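Local coordinates for protein 5'-methylthioadenosine nucleosidase / s-adenosylhomocysteine nucleosidase (Brucella melitensis bv. 1, PDB 4PR3) that is a bacterial nucleosidase of the phosphorylase superfamily, an alpha/beta protein that assembles as two chains and binds adenine in a pocket, at residues Lys26-Asp40 with Ala48-Pro60. Numbering follows the deposited sequence.
Sequences KTVAGKRLLYVMAAD and AKLFTPLMIGVGP
Val36 and Met37 pair in parallel with Leu54 and Met55: Leu54 N bonds to Tyr35 O, Met37 N to Leu54 O and Ile56 N to Met37 O, and a longer bond joins Gly57 N to Ala38 O (3.3 Å). Upstream of this pairing, the rings of Tyr35 and Phe51 lie flat on each other in an offset stack, centroids 3.9 Å apart and planes 3° from parallel. Phe51 holds CG between its backbone N and carbonyl carbon (chi1 56°), which brings the ring over Tyr35 CB as well, a CH-pi contact. Met37 SE sits at the edge of the Phe51 ring, near its plane, while Met37 CG packs on Pro53 CB (3.7 Å). Strand 31-37, helix 45-50 and strand 54-55 form a beta-alpha-beta unit in the alpha/beta fold of the phosphorylase superfamily, and strand 83-91 pairs with 31-37 on its other edge. On the sheet face of Val36 and Leu54, Val36 CB meets Ile56 CG1 (3.7 Å), and helix 60-76 packs over these side chains. Met55, bent at chi2 and chi3, curls its CE towards the 38-40 backbone, with its CG beside Asp40 OD1 (3.7 Å). Lys26, fully extended, carries NZ to Leu50 O (2.8 Å), approaching tilted from the carbonyl plane; the same NZ forms a salt bridge with Glu222 of helix 207-226. A water accepts from Tyr35 N and lies where it can donate to Thr52 O, one of several acceptors that compete for its protons, just before the bridged pair Val36 and Leu54.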
loop_
_atom_site.group_PDB
_atom_site.type_symbol
_atom_site.label_atom_id
_atom_site.label_comp_id
_atom_site.label_asym_id
_atom_site.label_seq_id
_atom_site.Cartn_x
_atom_site.Cartn_y
_atom_site.Cartn_z
ATOM N N LYS A 26 5.699 23.356 5.811
ATOM C CA LYS A 26 5.912 24.370 6.831
ATOM C C LYS A 26 7.385 24.388 7.202
ATOM O O LYS A 26 8.012 23.338 7.336
ATOM C CB LYS A 26 5.049 24.077 8.059
ATOM C CG LYS A 26 5.174 25.090 9.187
ATOM C CD LYS A 26 4.212 24.753 10.320
ATOM C CE LYS A 26 4.276 25.783 11.432
ATOM N NZ LYS A 26 3.374 25.431 12.568
ATOM N N THR A 27 7.947 25.582 7.347
ATOM C CA THR A 27 9.342 25.704 7.741
ATOM C C THR A 27 9.440 26.029 9.221
ATOM O O THR A 27 8.904 27.037 9.684
ATOM C CB THR A 27 10.080 26.784 6.934
ATOM O OG1 THR A 27 9.954 26.513 5.532
ATOM C CG2 THR A 27 11.551 26.798 7.309
ATOM N N VAL A 28 10.110 25.157 9.961
ATOM C CA VAL A 28 10.338 25.374 11.380
ATOM C C VAL A 28 11.832 25.325 11.653
ATOM O O VAL A 28 12.465 24.282 11.474
ATOM C CB VAL A 28 9.634 24.304 12.238
ATOM C CG1 VAL A 28 9.891 24.553 13.718
ATOM C CG2 VAL A 28 8.144 24.289 11.950
ATOM N N ALA A 29 12.386 26.460 12.071
ATOM C CA ALA A 29 13.802 26.563 12.420
ATOM C C ALA A 29 14.724 26.063 11.309
ATOM O O ALA A 29 15.635 25.274 11.555
ATOM C CB ALA A 29 14.082 25.824 13.720
ATOM N N GLY A 30 14.474 26.516 10.086
ATOM C CA GLY A 30 15.309 26.153 8.956
ATOM C C GLY A 30 15.090 24.743 8.434
ATOM O O GLY A 30 15.746 24.325 7.480
ATOM N N LYS A 31 14.175 24.009 9.060
ATOM C CA LYS A 31 13.852 22.653 8.625
ATOM C C LYS A 31 12.478 22.620 7.963
ATOM O O LYS A 31 11.562 23.331 8.376
ATOM C CB LYS A 31 13.886 21.683 9.809
ATOM C CG LYS A 31 15.209 21.644 10.552
ATOM C CD LYS A 31 16.354 21.219 9.648
ATOM C CE LYS A 31 17.674 21.211 10.408
ATOM N NZ LYS A 31 18.841 20.924 9.526
ATOM N N ARG A 32 12.335 21.791 6.936
ATOM C CA ARG A 32 11.071 21.710 6.207
ATOM C C ARG A 32 10.237 20.495 6.616
ATOM O O ARG A 32 10.654 19.352 6.434
ATOM C CB ARG A 32 11.324 21.716 4.699
ATOM C CG ARG A 32 10.595 22.828 3.960
ATOM C CD ARG A 32 11.370 23.260 2.733
ATOM N NE ARG A 32 12.204 22.179 2.219
ATOM C CZ ARG A 32 12.894 22.242 1.085
ATOM N NH1 ARG A 32 12.841 23.339 0.337
ATOM N NH2 ARG A 32 13.632 21.210 0.696
ATOM N N LEU A 33 9.057 20.761 7.172
ATOM C CA LEU A 33 8.183 19.711 7.686
ATOM C C LEU A 33 6.945 19.519 6.818
ATOM O O LEU A 33 6.331 20.487 6.367
ATOM C CB LEU A 33 7.742 20.033 9.114
ATOM C CG LEU A 33 8.820 20.389 10.135
ATOM C CD1 LEU A 33 8.217 20.451 11.526
ATOM C CD2 LEU A 33 9.952 19.387 10.085
ATOM N N LEU A 34 6.581 18.261 6.597
ATOM C CA LEU A 34 5.407 17.922 5.801
ATOM C C LEU A 34 4.413 17.091 6.613
ATOM O O LEU A 34 4.718 15.979 7.037
ATOM C CB LEU A 34 5.830 17.161 4.543
ATOM C CG LEU A 34 4.703 16.666 3.638
ATOM C CD1 LEU A 34 3.860 17.838 3.160
ATOM C CD2 LEU A 34 5.267 15.878 2.463
ATOM N N TYR A 35 3.223 17.637 6.832
ATOM C CA TYR A 35 2.197 16.931 7.587
ATOM C C TYR A 35 1.250 16.195 6.651
ATOM O O TYR A 35 0.747 16.772 5.686
ATOM C CB TYR A 35 1.409 17.903 8.465
ATOM C CG TYR A 35 2.238 18.562 9.540
ATOM C CD1 TYR A 35 3.003 19.687 9.260
ATOM C CD2 TYR A 35 2.257 18.060 10.834
ATOM C CE1 TYR A 35 3.765 20.294 10.240
ATOM C CE2 TYR A 35 3.014 18.662 11.821
ATOM C CZ TYR A 35 3.767 19.779 11.518
ATOM O OH TYR A 35 4.527 20.382 12.495
ATOM N N VAL A 36 1.015 14.918 6.933
ATOM C CA VAL A 36 0.092 14.132 6.132
ATOM C C VAL A 36 -1.044 13.576 6.986
ATOM O O VAL A 36 -0.840 13.173 8.131
ATOM C CB VAL A 36 0.812 12.995 5.366
ATOM C CG1 VAL A 36 1.992 13.552 4.584
ATOM C CG2 VAL A 36 1.271 11.904 6.311
HETATM N N MSE A 37 -2.253 13.593 6.436
HETATM C CA MSE A 37 -3.414 13.042 7.126
HETATM C C MSE A 37 -4.270 12.227 6.165
HETATM O O MSE A 37 -4.244 12.453 4.958
HETATM C CB MSE A 37 -4.245 14.153 7.769
HETATM C CG MSE A 37 -3.452 15.035 8.716
HETATM SE SE MSE A 37 -4.552 16.066 9.946
HETATM C CE MSE A 37 -5.236 14.612 11.045
ATOM N N ALA A 38 -5.025 11.279 6.708
ATOM C CA ALA A 38 -5.854 10.406 5.887
ATOM C C ALA A 38 -7.107 11.117 5.391
ATOM O O ALA A 38 -7.262 11.352 4.193
ATOM C CB ALA A 38 -6.228 9.153 6.659
ATOM N N ALA A 39 -7.998 11.459 6.318
ATOM C CA ALA A 39 -9.287 12.046 5.964
ATOM C C ALA A 39 -9.484 13.417 6.608
ATOM O O ALA A 39 -8.915 13.707 7.660
ATOM C CB ALA A 39 -10.421 11.104 6.352
ATOM N N ASP A 40 -10.290 14.258 5.964
ATOM C CA ASP A 40 -10.534 15.622 6.433
ATOM C C ASP A 40 -11.303 15.679 7.754
ATOM O O ASP A 40 -11.385 16.733 8.387
ATOM C CB ASP A 40 -11.272 16.435 5.365
ATOM C CG ASP A 40 -10.329 17.079 4.364
ATOM O OD1 ASP A 40 -9.926 16.398 3.397
ATOM O OD2 ASP A 40 -9.991 18.270 4.543
ATOM N N ALA A 48 -5.735 23.356 12.240
ATOM C CA ALA A 48 -5.804 24.283 11.116
ATOM C C ALA A 48 -4.932 25.513 11.354
ATOM O O ALA A 48 -4.433 26.124 10.408
ATOM C CB ALA A 48 -7.244 24.694 10.851
ATOM N N LYS A 49 -4.751 25.870 12.622
ATOM C CA LYS A 49 -3.895 26.994 12.978
ATOM C C LYS A 49 -2.419 26.675 12.738
ATOM O O LYS A 49 -1.643 27.550 12.359
ATOM C CB LYS A 49 -4.125 27.416 14.435
ATOM C CG LYS A 49 -5.446 28.148 14.664
ATOM C CD LYS A 49 -5.571 28.694 16.086
ATOM C CE LYS A 49 -5.869 27.589 17.093
ATOM N NZ LYS A 49 -6.098 28.115 18.474
ATOM N N LEU A 50 -2.043 25.417 12.950
ATOM C CA LEU A 50 -0.642 25.000 12.865
ATOM C C LEU A 50 -0.112 24.729 11.453
ATOM O O LEU A 50 1.009 25.118 11.131
ATOM C CB LEU A 50 -0.398 23.786 13.763
ATOM C CG LEU A 50 -0.727 24.008 15.240
ATOM C CD1 LEU A 50 -0.633 22.708 16.016
ATOM C CD2 LEU A 50 0.191 25.057 15.839
ATOM N N PHE A 51 -0.902 24.061 10.614
ATOM C CA PHE A 51 -0.417 23.670 9.290
ATOM C C PHE A 51 -1.520 23.346 8.287
ATOM O O PHE A 51 -2.705 23.323 8.627
ATOM C CB PHE A 51 0.496 22.447 9.415
ATOM C CG PHE A 51 -0.155 21.273 10.092
ATOM C CD1 PHE A 51 -0.945 20.389 9.374
ATOM C CD2 PHE A 51 0.021 21.053 11.448
ATOM C CE1 PHE A 51 -1.553 19.313 9.999
ATOM C CE2 PHE A 51 -0.583 19.981 12.077
ATOM C CZ PHE A 51 -1.369 19.108 11.352
ATOM N N THR A 52 -1.106 23.078 7.050
ATOM C CA THR A 52 -1.996 22.565 6.013
ATOM C C THR A 52 -1.523 21.180 5.577
ATOM O O THR A 52 -0.468 21.045 4.955
ATOM C CB THR A 52 -2.043 23.488 4.781
ATOM O OG1 THR A 52 -2.354 24.825 5.188
ATOM C CG2 THR A 52 -3.097 23.002 3.794
ATOM N N PRO A 53 -2.299 20.142 5.918
ATOM C CA PRO A 53 -1.931 18.749 5.642
ATOM C C PRO A 53 -2.135 18.322 4.191
ATOM O O PRO A 53 -3.072 18.763 3.528
ATOM C CB PRO A 53 -2.881 17.961 6.545
ATOM C CG PRO A 53 -4.090 18.821 6.635
ATOM C CD PRO A 53 -3.587 20.241 6.624
ATOM N N LEU A 54 -1.246 17.456 3.717
ATOM C CA LEU A 54 -1.456 16.720 2.483
ATOM C C LEU A 54 -2.447 15.600 2.791
ATOM O O LEU A 54 -2.244 14.827 3.731
ATOM C CB LEU A 54 -0.135 16.110 2.019
ATOM C CG LEU A 54 0.182 16.037 0.525
ATOM C CD1 LEU A 54 1.143 14.889 0.263
ATOM C CD2 LEU A 54 -1.075 15.905 -0.329
HETATM N N MSE A 55 -3.516 15.500 2.009
HETATM C CA MSE A 55 -4.507 14.460 2.255
HETATM C C MSE A 55 -4.073 13.165 1.586
HETATM O O MSE A 55 -3.957 13.089 0.367
HETATM C CB MSE A 55 -5.887 14.899 1.768
HETATM C CG MSE A 55 -6.392 16.158 2.449
HETATM SE SE MSE A 55 -6.074 16.150 4.382
HETATM C CE MSE A 55 -6.961 14.496 4.833
ATOM N N ILE A 56 -3.822 12.155 2.408
ATOM C CA ILE A 56 -3.150 10.940 1.967
ATOM C C ILE A 56 -4.105 9.803 1.561
ATOM O O ILE A 56 -3.714 8.855 0.875
ATOM C CB ILE A 56 -2.098 10.523 3.049
ATOM C CG1 ILE A 56 -0.709 11.004 2.636
ATOM C CG2 ILE A 56 -2.103 9.041 3.351
ATOM C CD1 ILE A 56 -0.422 10.810 1.176
ATOM N N GLY A 57 -5.378 9.946 1.908
ATOM C CA GLY A 57 -6.348 8.906 1.618
ATOM C C GLY A 57 -6.432 7.863 2.716
ATOM O O GLY A 57 -5.693 7.922 3.700
ATOM N N VAL A 58 -7.323 6.892 2.539
ATOM C CA VAL A 58 -7.626 5.918 3.583
ATOM C C VAL A 58 -7.122 4.515 3.240
ATOM O O VAL A 58 -7.369 4.004 2.148
ATOM C CB VAL A 58 -9.146 5.869 3.854
ATOM C CG1 VAL A 58 -9.496 4.730 4.793
ATOM C CG2 VAL A 58 -9.626 7.199 4.412
ATOM N N GLY A 59 -6.411 3.896 4.179
ATOM C CA GLY A 59 -5.917 2.546 3.992
ATOM C C GLY A 59 -4.482 2.507 3.514
ATOM O O GLY A 59 -3.969 3.501 3.003
ATOM N N PRO A 60 -3.823 1.348 3.671
ATOM C CA PRO A 60 -2.405 1.171 3.326
ATOM C C PRO A 60 -2.093 1.407 1.847
ATOM O O PRO A 60 -1.065 2.003 1.540
ATOM C CB PRO A 60 -2.133 -0.289 3.702
ATOM C CG PRO A 60 -3.160 -0.606 4.741
ATOM C CD PRO A 60 -4.385 0.149 4.315
HETATM O O HOH W 1 2.258 19.812 5.854
#